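Local coordinates for tryptophanyl-tRNA synthetase (Campylobacter jejuni subsp. jejuni, PDB 3TZL), which probably charges tRNA(Trp) with tryptophan, using ATP, as a homodimeric class I aminoacyl-tRNA synthetase, at residues A191-S194 / T200-I203; G19-A24 / A275-A280; K208-Q213 / Y268-V273. One frame throughout, in Å; residues are numbered along the deposited sequence.

Two of the three contacts touch the nucleotide and the third lies behind them, a worked example of how a nucleotide-binding loop is joined to the helices around it. Contact 1, in the loop of the KMSKS region, and contact 2, on the helix of the HIGH region, both touch ADP; their centres lie about 12 Å apart, and the Met-193 SE packs 3.7 Å from Gly-19 N. Contact 3 touches no ligand. It meets contact 1 where Gln-213 NE2 lies 2.8 Å from Asp-202 OD2, a probable hydrogen bond, and it shares helix 262-276 with contact 2, whose centre is about 13 Å away.

Contact 1: A191-S194 / T200-I203; sequences AKMS and TIDI. With ADP (adenosine-5'-diphosphate), chain I.
The selenium of Met-193, a selenomethionine, presses on the backbone of the returning chain, with SE 3.5 Å from Ile-201 N. Its side chain crosses those of Thr-200 and Ile-201 at about a right angle: CG rests 3.6 Å from Thr-200 CA, while SE and CE both come up to Ile-201, CE lying 4.1 Å from Ile-201 CB. The chain leaves with CG anti to the backbone N (chi1 -174°) and bends only at its last torsion (chi3 -65°), which turns CE onto the isoleucine. Thr-200 adds a second touch, its methyl CG2 lying 3.3 Å from Ser-194 O. Its hydroxyl serves its own segment, with OG1 giving a 3.0 Å hydrogen bond to Asp-202 OD1 on the syn side, 35° out of the carboxylate plane.

The packing is tight round the buried selenomethionine; it is looser toward Lys-192, which is exposed and touches nothing of 200-203. On the ligand side Met-193 O accepts an almost straight hydrogen bond from ADP N6, 2.8 Å long, so the residue that packs with its side chain reads the adenine amino group with its carbonyl. Ser-194 CA approaches ADP O1B at 3.1 Å, and the extended Lys-192 runs past the base, its CG 3.5 Å from ADP N6. Such a meeting of loop backbone with nucleotide is characteristic of the KMSKS motif of class I synthetases; the loop holds ADP here and probably ATP in the reaction.

Asn-199 bonds Ser-194 N through OD1 and Lys-192 O through ND2, tying 191-194 to the chain just before Thr-200. Along the chain both segments belong to the loop between strand 175-177 and helix 207-215; Ile-18 of helix 18-30 touches Met-193 and Ile-201, and Leu-210 of helix 207-215 packs on Ile-201.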
ATOM      1  N   ALA B 191      39.721   3.631  12.895  1.00 73.68           N
ATOM      2  CA  ALA B 191      38.950   3.314  11.700  1.00 72.56           C
ATOM      3  C   ALA B 191      37.761   4.254  11.599  1.00 74.70           C
ATOM      4  O   ALA B 191      37.367   4.859  12.595  1.00 77.69           O
ATOM      5  CB  ALA B 191      38.481   1.871  11.741  1.00 71.06           C
ATOM      6  N   LYS B 192      37.198   4.380  10.400  1.00 72.56           N
ATOM      7  CA  LYS B 192      36.002   5.194  10.192  1.00 67.51           C
ATOM      8  C   LYS B 192      34.967   4.859  11.244  1.00 63.87           C
ATOM      9  O   LYS B 192      34.668   3.688  11.461  1.00 65.93           O
ATOM     10  CB  LYS B 192      35.419   4.944   8.803  1.00 70.01           C
ATOM     11  CG  LYS B 192      33.986   5.416   8.625  1.00 70.74           C
ATOM     12  CD  LYS B 192      33.478   5.154   7.207  1.00 74.10           C
ATOM     13  CE  LYS B 192      32.057   5.684   7.024  1.00 75.25           C
ATOM     14  NZ  LYS B 192      31.794   6.073   5.610  1.00 76.40           N
HETATM   15  N   MSE B 193      34.449   5.882  11.923  1.00 56.12           N
HETATM   16  CA  MSE B 193      33.439   5.667  12.955  1.00 50.59           C
HETATM   17  C   MSE B 193      32.189   5.060  12.337  1.00 52.06           C
HETATM   18  O   MSE B 193      31.662   5.579  11.354  1.00 54.24           O
HETATM   19  CB  MSE B 193      33.080   6.976  13.665  1.00 43.23           C
HETATM   20  CG  MSE B 193      32.150   6.804  14.846  1.00 40.06           C
HETATM   21 SE   MSE B 193      31.737   8.476  15.811  0.82 52.54          SE
HETATM   22  CE  MSE B 193      33.531   8.883  16.500  1.00 39.73           C
ATOM     23  N   SER B 194      31.733   3.957  12.917  1.00 52.47           N
ATOM     24  CA  SER B 194      30.478   3.331  12.505  1.00 58.28           C
ATOM     25  C   SER B 194      29.980   2.391  13.598  1.00 59.31           C
ATOM     26  O   SER B 194      30.765   1.913  14.422  1.00 60.96           O
ATOM     27  CB  SER B 194      30.639   2.557  11.197  1.00 59.89           C
ATOM     28  OG  SER B 194      31.135   1.258  11.444  1.00 63.51           O
ATOM     29  N   THR B 200      32.140   4.088  18.205  1.00 47.49           N
ATOM     30  CA  THR B 200      31.422   5.353  18.090  1.00 46.55           C
ATOM     31  C   THR B 200      31.561   6.264  19.310  1.00 43.83           C
ATOM     32  O   THR B 200      31.943   5.838  20.384  1.00 43.09           O
ATOM     33  CB  THR B 200      29.910   5.132  17.784  1.00 49.00           C
ATOM     34  OG1 THR B 200      29.262   4.535  18.913  1.00 47.06           O
ATOM     35  CG2 THR B 200      29.736   4.220  16.587  1.00 52.49           C
ATOM     36  N   ILE B 201      31.253   7.536  19.111  1.00 45.74           N
ATOM     37  CA  ILE B 201      31.013   8.460  20.208  1.00 40.62           C
ATOM     38  C   ILE B 201      29.601   8.997  20.013  1.00 38.23           C
ATOM     39  O   ILE B 201      29.317   9.684  19.026  1.00 36.11           O
ATOM     40  CB  ILE B 201      32.029   9.592  20.227  1.00 37.90           C
ATOM     41  CG1 ILE B 201      33.389   9.061  20.669  1.00 33.95           C
ATOM     42  CG2 ILE B 201      31.588  10.700  21.178  1.00 37.02           C
ATOM     43  CD1 ILE B 201      34.503  10.055  20.485  1.00 34.90           C
ATOM     44  N   ASP B 202      28.716   8.643  20.942  1.00 40.57           N
ATOM     45  CA  ASP B 202      27.291   8.932  20.815  1.00 43.50           C
ATOM     46  C   ASP B 202      26.929  10.331  21.316  1.00 47.48           C
ATOM     47  O   ASP B 202      27.610  10.904  22.175  1.00 49.66           O
ATOM     48  CB  ASP B 202      26.456   7.860  21.532  1.00 42.13           C
ATOM     49  CG  ASP B 202      26.734   6.453  21.007  1.00 47.28           C
ATOM     50  OD1 ASP B 202      27.066   6.307  19.817  1.00 45.16           O
ATOM     51  OD2 ASP B 202      26.630   5.490  21.793  1.00 52.79           O
ATOM     52  N   ILE B 203      25.848  10.866  20.760  1.00 44.20           N
ATOM     53  CA  ILE B 203      25.423  12.233  21.014  1.00 40.22           C
ATOM     54  C   ILE B 203      24.505  12.318  22.215  1.00 37.08           C
ATOM     55  O   ILE B 203      24.598  13.247  23.011  1.00 36.37           O
ATOM     56  CB  ILE B 203      24.652  12.779  19.810  1.00 38.63           C
ATOM     57  CG1 ILE B 203      25.584  12.882  18.603  1.00 38.94           C
ATOM     58  CG2 ILE B 203      24.029  14.123  20.135  1.00 34.73           C
ATOM     59  CD1 ILE B 203      24.890  13.348  17.346  1.00 40.39           C
TER
HETATM   60  PB  ADP I 330      26.918   3.292  10.574  1.00 84.42           P
HETATM   61  O1B ADP I 330      27.455   3.656  11.931  1.00 81.06           O
HETATM   62  O2B ADP I 330      25.631   2.506  10.621  1.00 88.92           O
HETATM   63  O3B ADP I 330      27.927   2.730   9.593  1.00 90.92           O
HETATM   64  PA  ADP I 330      25.065   5.026   9.327  1.00 93.32           P
HETATM   65  O1A ADP I 330      24.131   5.417  10.445  1.00 88.07           O
HETATM   66  O2A ADP I 330      24.670   3.893   8.404  1.00 97.66           O
HETATM   67  O3A ADP I 330      26.512   4.734   9.997  1.00 51.90           O
HETATM   68  O5' ADP I 330      25.353   6.338   8.429  1.00 73.26           O
HETATM   69  C5' ADP I 330      24.308   7.255   8.107  1.00 71.51           C
HETATM   70  C4' ADP I 330      24.901   8.515   7.483  1.00 69.94           C
HETATM   71  O4' ADP I 330      25.810   9.154   8.384  1.00 69.03           O
HETATM   72  C3' ADP I 330      25.670   8.193   6.215  1.00 71.48           C
HETATM   73  O3' ADP I 330      24.922   8.657   5.089  1.00 73.07           O
HETATM   74  C2' ADP I 330      26.988   8.934   6.324  1.00 70.28           C
HETATM   75  O2' ADP I 330      27.021  10.033   5.407  1.00 71.53           O
HETATM   76  C1' ADP I 330      27.039   9.495   7.732  1.00 66.80           C
HETATM   77  N9  ADP I 330      28.187   8.914   8.481  1.00 61.80           N
HETATM   78  C8  ADP I 330      28.158   7.809   9.258  1.00 60.17           C
HETATM   79  N7  ADP I 330      29.373   7.550   9.810  1.00 59.00           N
HETATM   80  C5  ADP I 330      30.207   8.515   9.382  1.00 59.14           C
HETATM   81  C6  ADP I 330      31.636   8.844   9.587  1.00 61.60           C
HETATM   82  N6  ADP I 330      32.417   8.063  10.375  1.00 61.36           N
HETATM   83  N1  ADP I 330      32.121   9.941   8.959  1.00 63.76           N
HETATM   84  C2  ADP I 330      31.346  10.714   8.170  1.00 62.78           C
HETATM   85  N3  ADP I 330      30.040  10.476   7.938  1.00 57.65           N
HETATM   86  C4  ADP I 330      29.427   9.409   8.508  1.00 59.01           C

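Contact 2: G19-A24 / A275-A280; sequences GNYFGA and AYFKEA. With ADP (adenosine-5'-diphosphate), chain I.
Four aromatic rings, two from each segment, make up this entire interface, and neither backbone comes near the other. Phe-277 turns its edge to the face of Tyr-21 in a T-shaped pair, with centroids 5.5 Å apart and planes at 79°; its CE1 stands over the centre of the tyrosine ring. The side chains of Tyr-276 and Tyr-21 approach from opposite directions, and the Tyr-276 OH comes to the edge of the Tyr-21 ring, 3.6 Å from Tyr-21 CE2. Both tyrosines carry CG anti to the backbone N, which points each ring toward the other segment. Phe-22 joins at a slant, its CE1 3.8 Å from Tyr-276 OH and its ring inclined 45° to that of Tyr-276.

Helix 18-30 begins within the HIGH region of the Rossmann-type catalytic domain of class I synthetases, and its other side faces ADP. There Asn-20 ND2 donates to ADP O1A at 3.0 Å and to ADP O4' at 3.1 Å, one amide nitrogen gripping both phosphate and ribose; Asn-20 OD1 accepts from His-17 N, which helps fix the amide's rotation. The base lies directly against two glycines, with Gly-19 O 3.2 Å from ADP C4 and Gly-23 CA 3.4 Å from ADP N3. Beyond the four rings, Phe-242 makes edge-to-face pairs with Phe-22 and Tyr-276, while Leu-70 of helix 53-70 touches Tyr-21 and Phe-277.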
ATOM      1  N   GLY B  19      29.592  10.948  14.074  1.00 42.65           N
ATOM      2  CA  GLY B  19      29.826  10.706  12.663  1.00 41.08           C
ATOM      3  C   GLY B  19      28.589  11.010  11.825  1.00 43.08           C
ATOM      4  O   GLY B  19      28.681  11.611  10.758  1.00 44.30           O
ATOM      5  N   ASN B  20      27.426  10.586  12.309  1.00 41.56           N
ATOM      6  CA  ASN B  20      26.164  10.960  11.677  1.00 42.30           C
ATOM      7  C   ASN B  20      26.006  12.468  11.687  1.00 45.95           C
ATOM      8  O   ASN B  20      25.538  13.058  10.719  1.00 46.72           O
ATOM      9  CB  ASN B  20      24.980  10.318  12.405  1.00 38.77           C
ATOM     10  CG  ASN B  20      25.070   8.811  12.436  1.00 46.15           C
ATOM     11  OD1 ASN B  20      25.144   8.210  13.505  1.00 46.94           O
ATOM     12  ND2 ASN B  20      25.066   8.186  11.258  1.00 45.01           N
ATOM     13  N   TYR B  21      26.411  13.091  12.788  1.00 46.02           N
ATOM     14  CA  TYR B  21      26.242  14.527  12.926  1.00 42.10           C
ATOM     15  C   TYR B  21      27.116  15.316  11.972  1.00 46.23           C
ATOM     16  O   TYR B  21      26.616  16.089  11.156  1.00 50.76           O
ATOM     17  CB  TYR B  21      26.502  14.994  14.355  1.00 43.34           C
ATOM     18  CG  TYR B  21      26.296  16.480  14.479  1.00 41.43           C
ATOM     19  CD1 TYR B  21      25.035  17.028  14.308  1.00 41.13           C
ATOM     20  CD2 TYR B  21      27.350  17.330  14.725  1.00 40.78           C
ATOM     21  CE1 TYR B  21      24.821  18.376  14.388  1.00 43.29           C
ATOM     22  CE2 TYR B  21      27.146  18.699  14.817  1.00 46.57           C
ATOM     23  CZ  TYR B  21      25.871  19.210  14.644  1.00 45.28           C
ATOM     24  OH  TYR B  21      25.635  20.559  14.727  1.00 45.71           O
ATOM     25  N   PHE B  22      28.426  15.138  12.085  1.00 45.45           N
ATOM     26  CA  PHE B  22      29.346  15.945  11.294  1.00 48.95           C
ATOM     27  C   PHE B  22      29.423  15.454   9.859  1.00 50.07           C
ATOM     28  O   PHE B  22      29.883  16.176   8.974  1.00 51.42           O
ATOM     29  CB  PHE B  22      30.743  15.977  11.936  1.00 48.58           C
ATOM     30  CG  PHE B  22      30.796  16.752  13.230  1.00 46.19           C
ATOM     31  CD1 PHE B  22      30.740  18.138  13.222  1.00 41.58           C
ATOM     32  CD2 PHE B  22      30.885  16.095  14.451  1.00 43.88           C
ATOM     33  CE1 PHE B  22      30.772  18.860  14.416  1.00 42.81           C
ATOM     34  CE2 PHE B  22      30.925  16.805  15.643  1.00 43.44           C
ATOM     35  CZ  PHE B  22      30.865  18.189  15.625  1.00 43.46           C
ATOM     36  N   GLY B  23      28.966  14.226   9.635  1.00 50.14           N
ATOM     37  CA  GLY B  23      28.978  13.636   8.308  1.00 51.64           C
ATOM     38  C   GLY B  23      27.739  13.909   7.463  1.00 56.47           C
ATOM     39  O   GLY B  23      27.826  13.933   6.236  1.00 64.77           O
ATOM     40  N   ALA B  24      26.585  14.115   8.092  1.00 47.25           N
ATOM     41  CA  ALA B  24      25.358  14.318   7.318  1.00 49.35           C
ATOM     42  C   ALA B  24      24.403  15.340   7.923  1.00 47.84           C
ATOM     43  O   ALA B  24      23.891  16.214   7.224  1.00 45.77           O
ATOM     44  CB  ALA B  24      24.636  12.995   7.113  1.00 49.16           C
ATOM     45  N   ALA B 275      29.816  19.960  26.478  1.00 38.66           N
ATOM     46  CA  ALA B 275      29.412  21.358  26.398  1.00 39.45           C
ATOM     47  C   ALA B 275      28.784  21.645  25.043  1.00 39.96           C
ATOM     48  O   ALA B 275      27.806  22.377  24.953  1.00 44.22           O
ATOM     49  CB  ALA B 275      30.608  22.289  26.656  1.00 36.97           C
ATOM     50  N   TYR B 276      29.350  21.052  23.998  1.00 37.21           N
ATOM     51  CA  TYR B 276      28.888  21.265  22.639  1.00 38.24           C
ATOM     52  C   TYR B 276      27.464  20.714  22.429  1.00 40.28           C
ATOM     53  O   TYR B 276      26.670  21.286  21.684  1.00 35.79           O
ATOM     54  CB  TYR B 276      29.870  20.619  21.662  1.00 38.66           C
ATOM     55  CG  TYR B 276      29.586  20.885  20.199  1.00 36.62           C
ATOM     56  CD1 TYR B 276      28.670  20.111  19.497  1.00 39.42           C
ATOM     57  CD2 TYR B 276      30.257  21.891  19.513  1.00 39.84           C
ATOM     58  CE1 TYR B 276      28.411  20.343  18.152  1.00 44.05           C
ATOM     59  CE2 TYR B 276      30.008  22.137  18.162  1.00 43.60           C
ATOM     60  CZ  TYR B 276      29.086  21.358  17.490  1.00 47.54           C
ATOM     61  OH  TYR B 276      28.835  21.590  16.158  1.00 52.16           O
ATOM     62  N   PHE B 277      27.143  19.608  23.089  1.00 40.03           N
ATOM     63  CA  PHE B 277      25.841  18.977  22.875  1.00 40.26           C
ATOM     64  C   PHE B 277      24.871  19.205  24.021  1.00 37.43           C
ATOM     65  O   PHE B 277      23.753  18.683  24.016  1.00 36.51           O
ATOM     66  CB  PHE B 277      26.000  17.489  22.598  1.00 36.04           C
ATOM     67  CG  PHE B 277      26.475  17.192  21.198  1.00 37.24           C
ATOM     68  CD1 PHE B 277      25.706  17.567  20.092  1.00 36.20           C
ATOM     69  CD2 PHE B 277      27.673  16.548  20.984  1.00 34.65           C
ATOM     70  CE1 PHE B 277      26.128  17.297  18.800  1.00 36.72           C
ATOM     71  CE2 PHE B 277      28.113  16.268  19.688  1.00 38.91           C
ATOM     72  CZ  PHE B 277      27.334  16.642  18.595  1.00 39.76           C
ATOM     73  N   LYS B 278      25.306  20.002  24.993  1.00 34.64           N
ATOM     74  CA  LYS B 278      24.547  20.192  26.219  1.00 38.18           C
ATOM     75  C   LYS B 278      23.122  20.640  25.920  1.00 38.83           C
ATOM     76  O   LYS B 278      22.171  20.075  26.444  1.00 42.85           O
ATOM     77  CB  LYS B 278      25.230  21.207  27.129  1.00 38.14           C
ATOM     78  CG  LYS B 278      24.548  21.369  28.474  1.00 41.18           C
ATOM     79  CD  LYS B 278      25.416  22.209  29.404  1.00 51.33           C
ATOM     80  CE  LYS B 278      24.714  22.493  30.725  1.00 53.73           C
ATOM     81  NZ  LYS B 278      23.466  23.282  30.511  1.00 55.02           N
ATOM     82  N   GLU B 279      22.981  21.632  25.051  1.00 39.86           N
ATOM     83  CA  GLU B 279      21.667  22.198  24.756  1.00 44.40           C
ATOM     84  C   GLU B 279      20.801  21.202  23.986  1.00 40.73           C
ATOM     85  O   GLU B 279      19.623  21.037  24.277  1.00 46.62           O
ATOM     86  CB  GLU B 279      21.838  23.496  23.967  1.00 54.39           C
ATOM     87  CG  GLU B 279      20.626  24.407  23.947  1.00 67.33           C
ATOM     88  CD  GLU B 279      21.015  25.885  24.025  1.00 80.88           C
ATOM     89  OE1 GLU B 279      22.037  26.202  24.689  1.00 80.64           O
ATOM     90  OE2 GLU B 279      20.301  26.726  23.425  1.00 86.51           O
ATOM     91  N   ALA B 280      21.393  20.536  23.004  1.00 37.84           N
ATOM     92  CA  ALA B 280      20.679  19.542  22.222  1.00 39.73           C
ATOM     93  C   ALA B 280      20.169  18.389  23.096  1.00 36.50           C
ATOM     94  O   ALA B 280      19.028  17.971  22.963  1.00 38.85           O
ATOM     95  CB  ALA B 280      21.573  19.016  21.115  1.00 40.94           C
TER
HETATM   96  PB  ADP I 330      26.918   3.292  10.574  1.00 84.42           P
HETATM   97  O1B ADP I 330      27.455   3.656  11.931  1.00 81.06           O
HETATM   98  O2B ADP I 330      25.631   2.506  10.621  1.00 88.92           O
HETATM   99  O3B ADP I 330      27.927   2.730   9.593  1.00 90.92           O
HETATM  100  PA  ADP I 330      25.065   5.026   9.327  1.00 93.32           P
HETATM  101  O1A ADP I 330      24.131   5.417  10.445  1.00 88.07           O
HETATM  102  O2A ADP I 330      24.670   3.893   8.404  1.00 97.66           O
HETATM  103  O3A ADP I 330      26.512   4.734   9.997  1.00 51.90           O
HETATM  104  O5' ADP I 330      25.353   6.338   8.429  1.00 73.26           O
HETATM  105  C5' ADP I 330      24.308   7.255   8.107  1.00 71.51           C
HETATM  106  C4' ADP I 330      24.901   8.515   7.483  1.00 69.94           C
HETATM  107  O4' ADP I 330      25.810   9.154   8.384  1.00 69.03           O
HETATM  108  C3' ADP I 330      25.670   8.193   6.215  1.00 71.48           C
HETATM  109  O3' ADP I 330      24.922   8.657   5.089  1.00 73.07           O
HETATM  110  C2' ADP I 330      26.988   8.934   6.324  1.00 70.28           C
HETATM  111  O2' ADP I 330      27.021  10.033   5.407  1.00 71.53           O
HETATM  112  C1' ADP I 330      27.039   9.495   7.732  1.00 66.80           C
HETATM  113  N9  ADP I 330      28.187   8.914   8.481  1.00 61.80           N
HETATM  114  C8  ADP I 330      28.158   7.809   9.258  1.00 60.17           C
HETATM  115  N7  ADP I 330      29.373   7.550   9.810  1.00 59.00           N
HETATM  116  C5  ADP I 330      30.207   8.515   9.382  1.00 59.14           C
HETATM  117  C6  ADP I 330      31.636   8.844   9.587  1.00 61.60           C
HETATM  118  N6  ADP I 330      32.417   8.063  10.375  1.00 61.36           N
HETATM  119  N1  ADP I 330      32.121   9.941   8.959  1.00 63.76           N
HETATM  120  C2  ADP I 330      31.346  10.714   8.170  1.00 62.78           C
HETATM  121  N3  ADP I 330      30.040  10.476   7.938  1.00 57.65           N
HETATM  122  C4  ADP I 330      29.427   9.409   8.508  1.00 59.01           C

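Contact 3: K208-Q213 / Y268-V273; sequences KTLKKQ and YLNELV
Two helices on the far side of the KMSKS loop from the nucleotide, 207-215 and 262-276, meet here through Leu-210 and Lys-211 on one and Asn-270 and Val-273 on the other. Leu-210 CD2 lies 3.6 Å from Val-273 CG1, and Leu-210 CD1 reaches the same methyl at 3.9 Å, so the valine branch sits against both tips of the leucine fork. The two side chains cross at a slant. In Val-273 the touching CG1 is the branch anti to the backbone N (chi1 175°), which projects it from the helix toward the leucine.

The short segments run at 136° between their N-to-C directions, about midway between antiparallel and perpendicular, with axes 10.1 Å apart: two helices packed through few side chains, joining the helix after the KMSKS loop to the helix that leads to Tyr-276. Asn-270 lies beside the leucine, the two side chains passing in opposite directions. Its OD1 lies 3.3 Å from Lys-211 CA and 3.9 Å from Leu-210 CG, so the amide oxygen rests on the backbone of the facing helix as a packing contact. The other end of that amide is tied to its own helix, where ND2 donates to Lys-266 O one turn earlier, a bond that should limit rotation of the group. Lys-211 meets Asn-270 through its backbone and CB, while its extended chain leads away from the interface. Phe-242 touches Val-273, and Ile-214 of helix 207-215 packs on Asn-270 and Leu-269.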
ATOM      1  N   LYS B 208      28.312   9.142  31.667  1.00 59.93           N
ATOM      2  CA  LYS B 208      29.043   7.923  31.988  1.00 64.35           C
ATOM      3  C   LYS B 208      29.394   7.150  30.721  1.00 57.53           C
ATOM      4  O   LYS B 208      30.506   6.644  30.569  1.00 56.53           O
ATOM      5  CB  LYS B 208      28.222   7.030  32.928  1.00 72.40           C
ATOM      6  CG  LYS B 208      28.983   5.802  33.443  1.00 79.30           C
ATOM      7  CD  LYS B 208      28.064   4.789  34.124  1.00 86.32           C
ATOM      8  CE  LYS B 208      27.041   4.219  33.145  1.00 90.88           C
ATOM      9  NZ  LYS B 208      27.677   3.533  31.976  1.00 93.25           N
ATOM     10  N   THR B 209      28.433   7.058  29.813  1.00 53.18           N
ATOM     11  CA  THR B 209      28.631   6.343  28.560  1.00 51.59           C
ATOM     12  C   THR B 209      29.605   7.071  27.629  1.00 49.41           C
ATOM     13  O   THR B 209      30.404   6.443  26.929  1.00 50.90           O
ATOM     14  CB  THR B 209      27.286   6.113  27.859  1.00 56.60           C
ATOM     15  OG1 THR B 209      26.443   5.323  28.707  1.00 61.81           O
ATOM     16  CG2 THR B 209      27.485   5.400  26.550  1.00 55.45           C
ATOM     17  N   LEU B 210      29.548   8.398  27.635  1.00 46.21           N
ATOM     18  CA  LEU B 210      30.489   9.214  26.869  1.00 44.70           C
ATOM     19  C   LEU B 210      31.920   9.069  27.416  1.00 48.31           C
ATOM     20  O   LEU B 210      32.873   8.858  26.655  1.00 50.17           O
ATOM     21  CB  LEU B 210      30.046  10.686  26.875  1.00 41.67           C
ATOM     22  CG  LEU B 210      31.010  11.643  26.168  1.00 49.10           C
ATOM     23  CD1 LEU B 210      31.098  11.300  24.678  1.00 48.59           C
ATOM     24  CD2 LEU B 210      30.641  13.112  26.391  1.00 44.30           C
ATOM     25  N   LYS B 211      32.065   9.172  28.736  1.00 50.55           N
ATOM     26  CA  LYS B 211      33.354   8.963  29.397  1.00 53.20           C
ATOM     27  C   LYS B 211      33.963   7.620  28.994  1.00 52.59           C
ATOM     28  O   LYS B 211      35.153   7.527  28.693  1.00 53.77           O
ATOM     29  CB  LYS B 211      33.196   9.046  30.919  1.00 59.79           C
ATOM     30  CG  LYS B 211      34.509   9.114  31.695  1.00 68.34           C
ATOM     31  CD  LYS B 211      34.266   9.108  33.203  1.00 76.65           C
ATOM     32  CE  LYS B 211      35.572   9.179  33.998  1.00 82.28           C
ATOM     33  NZ  LYS B 211      35.398   8.710  35.405  1.00 85.66           N
ATOM     34  N   LYS B 212      33.125   6.590  28.967  1.00 57.82           N
ATOM     35  CA  LYS B 212      33.534   5.236  28.614  1.00 57.81           C
ATOM     36  C   LYS B 212      34.009   5.170  27.161  1.00 53.08           C
ATOM     37  O   LYS B 212      35.054   4.595  26.861  1.00 54.39           O
ATOM     38  CB  LYS B 212      32.352   4.286  28.835  1.00 62.77           C
ATOM     39  CG  LYS B 212      32.689   2.806  28.885  1.00 66.97           C
ATOM     40  CD  LYS B 212      31.413   1.971  29.058  1.00 72.34           C
ATOM     41  CE  LYS B 212      30.484   2.099  27.832  1.00 76.71           C
ATOM     42  NZ  LYS B 212      29.176   1.367  27.968  1.00 75.77           N
ATOM     43  N   GLN B 213      33.241   5.775  26.262  1.00 50.36           N
ATOM     44  CA  GLN B 213      33.576   5.759  24.844  1.00 47.98           C
ATOM     45  C   GLN B 213      34.853   6.532  24.573  1.00 47.32           C
ATOM     46  O   GLN B 213      35.719   6.075  23.830  1.00 45.66           O
ATOM     47  CB  GLN B 213      32.419   6.317  24.024  1.00 44.73           C
ATOM     48  CG  GLN B 213      31.221   5.387  24.067  1.00 45.78           C
ATOM     49  CD  GLN B 213      30.019   5.895  23.302  1.00 47.56           C
ATOM     50  OE1 GLN B 213      29.914   7.084  22.969  1.00 43.09           O
ATOM     51  NE2 GLN B 213      29.093   4.987  23.021  1.00 47.76           N
ATOM     52  N   TYR B 268      39.736  16.531  28.806  1.00 37.34           N
ATOM     53  CA  TYR B 268      39.409  17.713  28.026  1.00 37.68           C
ATOM     54  C   TYR B 268      38.381  17.407  26.935  1.00 39.57           C
ATOM     55  O   TYR B 268      37.413  18.139  26.777  1.00 38.20           O
ATOM     56  CB  TYR B 268      40.681  18.308  27.407  1.00 44.46           C
ATOM     57  CG  TYR B 268      40.428  19.514  26.534  1.00 49.34           C
ATOM     58  CD1 TYR B 268      39.814  20.646  27.048  1.00 51.67           C
ATOM     59  CD2 TYR B 268      40.811  19.527  25.195  1.00 50.00           C
ATOM     60  CE1 TYR B 268      39.571  21.757  26.252  1.00 54.75           C
ATOM     61  CE2 TYR B 268      40.579  20.636  24.395  1.00 51.42           C
ATOM     62  CZ  TYR B 268      39.958  21.749  24.931  1.00 53.92           C
ATOM     63  OH  TYR B 268      39.715  22.857  24.149  1.00 56.92           O
ATOM     64  N   LEU B 269      38.579  16.318  26.195  1.00 41.65           N
ATOM     65  CA  LEU B 269      37.652  15.957  25.124  1.00 40.20           C
ATOM     66  C   LEU B 269      36.243  15.773  25.658  1.00 44.59           C
ATOM     67  O   LEU B 269      35.279  16.238  25.046  1.00 49.85           O
ATOM     68  CB  LEU B 269      38.115  14.706  24.368  1.00 41.91           C
ATOM     69  CG  LEU B 269      37.228  14.310  23.173  1.00 42.35           C
ATOM     70  CD1 LEU B 269      36.989  15.503  22.257  1.00 37.21           C
ATOM     71  CD2 LEU B 269      37.838  13.163  22.382  1.00 40.94           C
ATOM     72  N   ASN B 270      36.123  15.102  26.802  1.00 43.53           N
ATOM     73  CA  ASN B 270      34.832  14.984  27.489  1.00 42.76           C
ATOM     74  C   ASN B 270      34.147  16.330  27.710  1.00 43.24           C
ATOM     75  O   ASN B 270      32.964  16.486  27.396  1.00 48.22           O
ATOM     76  CB  ASN B 270      34.983  14.274  28.835  1.00 44.59           C
ATOM     77  CG  ASN B 270      34.969  12.780  28.700  1.00 47.26           C
ATOM     78  OD1 ASN B 270      33.912  12.155  28.746  1.00 52.31           O
ATOM     79  ND2 ASN B 270      36.145  12.189  28.529  1.00 47.60           N
ATOM     80  N   GLU B 271      34.894  17.292  28.242  1.00 45.26           N
ATOM     81  CA  GLU B 271      34.376  18.642  28.452  1.00 47.55           C
ATOM     82  C   GLU B 271      33.878  19.283  27.160  1.00 41.99           C
ATOM     83  O   GLU B 271      32.815  19.903  27.147  1.00 43.76           O
ATOM     84  CB  GLU B 271      35.438  19.548  29.073  1.00 51.96           C
ATOM     85  CG  GLU B 271      35.922  19.100  30.432  1.00 61.33           C
ATOM     86  CD  GLU B 271      36.967  20.048  31.022  1.00 70.02           C
ATOM     87  OE1 GLU B 271      37.223  21.123  30.429  1.00 69.22           O
ATOM     88  OE2 GLU B 271      37.534  19.711  32.081  1.00 75.56           O
ATOM     89  N   LEU B 272      34.659  19.152  26.090  1.00 38.90           N
ATOM     90  CA  LEU B 272      34.271  19.673  24.778  1.00 41.70           C
ATOM     91  C   LEU B 272      32.964  19.064  24.281  1.00 42.02           C
ATOM     92  O   LEU B 272      32.049  19.782  23.881  1.00 44.56           O
ATOM     93  CB  LEU B 272      35.358  19.395  23.742  1.00 43.31           C
ATOM     94  CG  LEU B 272      36.538  20.356  23.754  1.00 48.49           C
ATOM     95  CD1 LEU B 272      37.520  19.989  22.646  1.00 44.83           C
ATOM     96  CD2 LEU B 272      36.024  21.791  23.603  1.00 52.33           C
ATOM     97  N   VAL B 273      32.887  17.735  24.294  1.00 38.59           N
ATOM     98  CA  VAL B 273      31.699  17.061  23.789  1.00 38.05           C
ATOM     99  C   VAL B 273      30.462  17.371  24.644  1.00 42.53           C
ATOM    100  O   VAL B 273      29.400  17.681  24.112  1.00 40.48           O
ATOM    101  CB  VAL B 273      31.922  15.541  23.625  1.00 30.55           C
ATOM    102  CG1 VAL B 273      30.623  14.828  23.201  1.00 35.17           C
ATOM    103  CG2 VAL B 273      33.041  15.283  22.598  1.00 30.85           C
TER